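PDB 3NCO: endoglucanase FnCel5A from Fervidobacterium nodosum, which probably hydrolyses internal beta-1,4-glucosidic bonds in cellulose. Local coordinates for residues 106-111 and 147-152; 31-36 and 61-66. All blocks are in the same frame, centred on the assembly; numbering follows the deposited sequence.

Contacts 1 and 2 both lie in the connections that follow strands of the eight-stranded TIM barrel, on the C-terminal side of the strands, where family 5 glycosidases carry their active site. Contact 2 joins the loops after the first and second strands; contact 1 joins those after the third and fourth. Their centres are 18 Å apart and their nearest atoms about 4 Å apart, without touching. His104 links them: its side chain lies against Arg63 of contact 2, while its NE2 is hydrogen-bonded to Glu106 OE2, on the helix 106-110 that contributes to contact 1. Contact 1 is the more peripheral, about 18 Å from the centre of the chain against about 15 Å for contact 2.

Contact 1. Residues 106-111 and 147-152; sequences EELYQA and QNLTPT. With PO4 (phosphate ion), chain E.
Two successive carbonyls at the end of helix 106-110, Tyr109 O and Gln110 O, are both taken by one residue, Asn148. Its backbone N donates to Tyr109 O at 2.9 Å. Its side chain adds a nearly straight bond, ND2 to Gln110 O at 2.8 Å (170° at the hydrogen), with the oxygen close to the amide plane. With CG beside its own backbone N (chi1 -72°), the amide reaches the same helix end as the main chain. Replacing Asn148 by alanine would be likely to leave Gln110 O without its ND2 donor, with only the Tyr109 bond from this residue to the helix end. The Gln147 amide and Tyr109 ring planes are only 15° apart, but NE2 approaches the ring obliquely, 4.0 Å from Tyr109 CB. Tyr109 OH reaches Glu144 O. Leu149 CD2 meets Leu108 CG at 4.0 Å, and both leucines also pack on Leu157 of helix 151-168. At the far end Thr152 OG1 donates to phosphate O3 at 2.7 Å; the ion, also held by Asn155, probably came from the crystallisation liquor. A short helix after strand 97-101 thus packs against the loop after strand 137-140, joining consecutive beta-alpha connections of a TIM barrel.

Contact 2. Residues 31-36 and 61-66; sequences EAPVEG and PIRWSA
The backbones of Glu31 and Arg63 draw together to 4.3 Å between their CA atoms, and the two loops then spread to 6.1 Å between the CA atoms of Pro33 and Ala66. The Arg63 side chain reaches across to the other loop. Its guanidinium grips a single acceptor side-on: NE reaches Glu31 O at 2.9 Å and NH2 reaches the same Glu31 O at 3.0 Å. The oxygen sits at the guanidinium edge, within 8° of its plane, so the paired bonds hold the group against rotation. The NH2 bond runs in the carbonyl plane, while NE comes from well above it. An extended start, CG anti to the backbone N (chi1 -176°), followed by a bend at chi3, carries the group over to Pro33, whose N lies against one guanidinium face and whose CD is 3.7 Å from NH2.

Glu31 turns its own side chain to Pro61. The two lie side by side, with Glu31 CD 3.6 Å from Pro61 CB, and the buried carboxylate oxygens are satisfied by the backbone N atoms of Asn28 and Ala29. At the outer end a water donates to both Pro33 O and Ala66 O, while Ala66 CB touches Pro33 O.

Arg63 is the centre of an inverse gamma turn that leads into the 3-10 turn 64-66. The contact thus joins the loops following strands 22-25 and 57-60, neighbours in the barrel; beyond it, Ile62 and Trp64 pack on helix 78-93, and Trp64 also reaches helix 112-130.

Contact 1. Residues 106-111 and 147-152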
# COMPACT_ATOMS: atom_id res chain seq x y z
N GLU A 106 8.42 -12.37 -6.32
CA GLU A 106 8.67 -12.48 -7.76
C GLU A 106 8.15 -13.80 -8.33
O GLU A 106 7.55 -13.81 -9.41
CB GLU A 106 10.18 -12.29 -8.09
CG GLU A 106 10.68 -10.81 -7.97
CD GLU A 106 12.23 -10.61 -8.23
OE1 GLU A 106 12.87 -11.42 -8.97
OE2 GLU A 106 12.82 -9.62 -7.69
N GLU A 107 8.34 -14.90 -7.61
CA GLU A 107 7.89 -16.20 -8.12
C GLU A 107 6.36 -16.30 -8.24
O GLU A 107 5.82 -16.97 -9.13
CB GLU A 107 8.38 -17.33 -7.20
CG GLU A 107 9.92 -17.35 -7.10
CD GLU A 107 10.54 -16.50 -5.94
OE1 GLU A 107 9.98 -15.52 -5.35
OE2 GLU A 107 11.69 -16.86 -5.61
N LEU A 108 5.66 -15.62 -7.34
CA LEU A 108 4.19 -15.54 -7.44
C LEU A 108 3.71 -14.88 -8.74
O LEU A 108 2.71 -15.32 -9.38
CB LEU A 108 3.62 -14.81 -6.19
CG LEU A 108 2.10 -14.71 -6.12
CD1 LEU A 108 1.51 -16.08 -6.13
CD2 LEU A 108 1.72 -13.98 -4.81
N TYR A 109 4.42 -13.82 -9.15
CA TYR A 109 4.09 -13.17 -10.40
C TYR A 109 4.29 -14.08 -11.58
O TYR A 109 3.58 -13.99 -12.59
CB TYR A 109 4.96 -11.94 -10.57
CG TYR A 109 4.58 -10.73 -9.75
CD1 TYR A 109 3.37 -10.15 -9.90
CD2 TYR A 109 5.45 -10.19 -8.78
CE1 TYR A 109 3.00 -9.01 -9.20
CE2 TYR A 109 5.09 -9.05 -8.03
CZ TYR A 109 3.86 -8.46 -8.26
OH TYR A 109 3.50 -7.31 -7.53
N GLN A 110 5.26 -14.97 -11.48
CA GLN A 110 5.60 -15.83 -12.63
C GLN A 110 4.88 -17.17 -12.69
O GLN A 110 4.52 -17.64 -13.76
CB GLN A 110 7.12 -16.12 -12.67
CG GLN A 110 7.58 -17.05 -13.82
CD GLN A 110 7.46 -16.40 -15.23
OE1 GLN A 110 7.35 -15.17 -15.37
NE2 GLN A 110 7.48 -17.23 -16.27
N ALA A 111 4.69 -17.78 -11.53
CA ALA A 111 4.05 -19.11 -11.47
C ALA A 111 3.07 -19.17 -10.31
O ALA A 111 3.35 -19.85 -9.29
CB ALA A 111 5.07 -20.21 -11.39
N GLN A 147 1.07 -9.60 -13.94
CA GLN A 147 1.78 -10.60 -14.72
C GLN A 147 0.94 -11.85 -14.76
O GLN A 147 -0.21 -11.77 -15.15
CB GLN A 147 3.21 -10.84 -14.21
CG GLN A 147 4.07 -9.57 -14.43
CD GLN A 147 5.54 -9.87 -14.26
OE1 GLN A 147 6.12 -10.67 -15.01
NE2 GLN A 147 6.16 -9.27 -13.26
N ASN A 148 1.49 -13.01 -14.39
CA ASN A 148 0.73 -14.26 -14.57
C ASN A 148 -0.31 -14.47 -13.47
O ASN A 148 -1.14 -15.36 -13.56
CB ASN A 148 1.69 -15.42 -14.62
CG ASN A 148 2.47 -15.43 -15.94
OD1 ASN A 148 2.02 -14.82 -16.95
ND2 ASN A 148 3.65 -16.03 -15.92
N LEU A 149 -0.18 -13.72 -12.40
CA LEU A 149 -1.26 -13.62 -11.40
C LEU A 149 -2.30 -12.63 -11.91
O LEU A 149 -2.37 -11.45 -11.46
CB LEU A 149 -0.71 -13.23 -10.05
CG LEU A 149 -1.69 -13.24 -8.86
CD1 LEU A 149 -2.23 -14.59 -8.55
CD2 LEU A 149 -0.95 -12.68 -7.62
N THR A 150 -3.05 -13.14 -12.91
CA THR A 150 -4.05 -12.37 -13.64
C THR A 150 -5.22 -12.06 -12.71
O THR A 150 -5.33 -12.68 -11.65
CB THR A 150 -4.60 -13.20 -14.80
OG1 THR A 150 -5.17 -14.42 -14.26
CG2 THR A 150 -3.47 -13.59 -15.75
N PRO A 151 -6.11 -11.13 -13.10
CA PRO A 151 -7.32 -10.88 -12.29
C PRO A 151 -8.05 -12.18 -11.95
O PRO A 151 -8.47 -12.38 -10.81
CB PRO A 151 -8.15 -9.95 -13.21
CG PRO A 151 -7.10 -9.14 -13.93
CD PRO A 151 -6.01 -10.20 -14.24
N THR A 152 -8.18 -13.09 -12.91
CA THR A 152 -8.80 -14.39 -12.64
C THR A 152 -8.08 -15.23 -11.60
O THR A 152 -8.72 -15.80 -10.70
CB THR A 152 -8.95 -15.14 -13.99
OG1 THR A 152 -9.78 -14.37 -14.86
CG2 THR A 152 -9.49 -16.59 -13.85
P PO4 E . -12.91 -14.13 -13.33
O1 PO4 E . -12.60 -12.78 -13.94
O2 PO4 E . -14.42 -14.40 -13.29
O3 PO4 E . -12.24 -15.16 -14.24
O4 PO4 E . -12.47 -14.19 -11.86

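Contact 2. Residues 31-36 and 61-66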
# COMPACT_ATOMS: atom_id res chain seq x y z
N GLU A 31 10.67 -4.74 2.23
CA GLU A 31 10.42 -5.43 0.94
C GLU A 31 11.69 -5.55 0.08
O GLU A 31 11.61 -6.06 -1.05
CB GLU A 31 9.23 -4.86 0.09
CG GLU A 31 9.53 -3.59 -0.70
CD GLU A 31 9.70 -2.32 0.09
OE1 GLU A 31 10.06 -2.32 1.29
OE2 GLU A 31 9.49 -1.24 -0.52
N ALA A 32 12.81 -4.99 0.58
CA ALA A 32 14.12 -5.30 -0.02
C ALA A 32 14.44 -6.76 0.21
O ALA A 32 13.80 -7.42 1.00
CB ALA A 32 15.18 -4.34 0.54
N PRO A 33 15.41 -7.33 -0.52
CA PRO A 33 15.70 -8.74 -0.21
C PRO A 33 16.14 -8.96 1.25
O PRO A 33 15.84 -10.00 1.86
CB PRO A 33 16.87 -9.08 -1.15
CG PRO A 33 16.76 -8.06 -2.28
CD PRO A 33 16.23 -6.80 -1.62
N VAL A 34 16.93 -8.00 1.74
CA VAL A 34 17.33 -7.92 3.14
C VAL A 34 17.13 -6.45 3.55
O VAL A 34 17.54 -5.51 2.82
CB VAL A 34 18.82 -8.29 3.34
CG1 VAL A 34 19.20 -8.03 4.79
CG2 VAL A 34 19.09 -9.76 3.01
N GLU A 35 16.49 -6.22 4.71
CA GLU A 35 16.21 -4.81 5.08
C GLU A 35 17.54 -4.08 5.18
O GLU A 35 18.48 -4.50 5.88
CB GLU A 35 15.47 -4.71 6.39
CG GLU A 35 14.89 -3.30 6.68
CD GLU A 35 14.38 -3.14 8.11
OE1 GLU A 35 14.39 -4.14 8.84
OE2 GLU A 35 14.00 -2.00 8.49
N GLY A 36 17.58 -2.92 4.51
CA GLY A 36 18.81 -2.11 4.48
C GLY A 36 19.53 -2.21 3.15
O GLY A 36 20.30 -1.33 2.78
N PRO A 61 5.41 -2.39 3.53
CA PRO A 61 5.75 -3.41 2.54
C PRO A 61 6.71 -4.45 3.17
O PRO A 61 7.68 -4.07 3.84
CB PRO A 61 6.42 -2.58 1.43
CG PRO A 61 5.77 -1.10 1.58
CD PRO A 61 5.73 -1.00 3.10
N ILE A 62 6.39 -5.74 3.01
CA ILE A 62 7.20 -6.83 3.58
C ILE A 62 7.41 -8.01 2.61
O ILE A 62 6.44 -8.59 2.15
CB ILE A 62 6.55 -7.36 4.91
CG1 ILE A 62 6.24 -6.20 5.87
CG2 ILE A 62 7.38 -8.48 5.54
CD1 ILE A 62 5.40 -6.61 7.12
N ARG A 63 8.67 -8.36 2.32
CA ARG A 63 8.95 -9.45 1.37
C ARG A 63 9.11 -10.74 2.22
O ARG A 63 10.20 -11.27 2.40
CB ARG A 63 10.17 -9.15 0.52
CG ARG A 63 10.41 -10.24 -0.55
CD ARG A 63 11.78 -10.16 -1.11
NE ARG A 63 12.02 -8.85 -1.72
CZ ARG A 63 12.82 -8.69 -2.79
NH1 ARG A 63 13.42 -9.75 -3.36
NH2 ARG A 63 13.01 -7.47 -3.28
N TRP A 64 8.00 -11.23 2.72
CA TRP A 64 7.99 -12.45 3.48
C TRP A 64 8.65 -13.57 2.71
O TRP A 64 9.24 -14.48 3.28
CB TRP A 64 6.56 -12.84 3.84
CG TRP A 64 5.86 -11.90 4.76
CD1 TRP A 64 4.86 -11.00 4.40
CD2 TRP A 64 6.01 -11.77 6.19
NE1 TRP A 64 4.41 -10.34 5.51
CE2 TRP A 64 5.10 -10.77 6.62
CE3 TRP A 64 6.81 -12.42 7.17
CZ2 TRP A 64 4.99 -10.39 7.95
CZ3 TRP A 64 6.71 -12.01 8.50
CH2 TRP A 64 5.78 -11.02 8.88
N SER A 65 8.50 -13.55 1.41
CA SER A 65 8.96 -14.71 0.66
C SER A 65 10.48 -14.86 0.65
O SER A 65 10.98 -15.95 0.23
CB SER A 65 8.43 -14.62 -0.78
OG SER A 65 8.90 -13.48 -1.50
N ALA A 66 11.19 -13.80 1.08
CA ALA A 66 12.67 -13.84 1.18
C ALA A 66 13.16 -14.39 2.54
O ALA A 66 14.39 -14.38 2.82
CB ALA A 66 13.24 -12.47 0.93
O HOH W 1 16.57 -12.48 2.42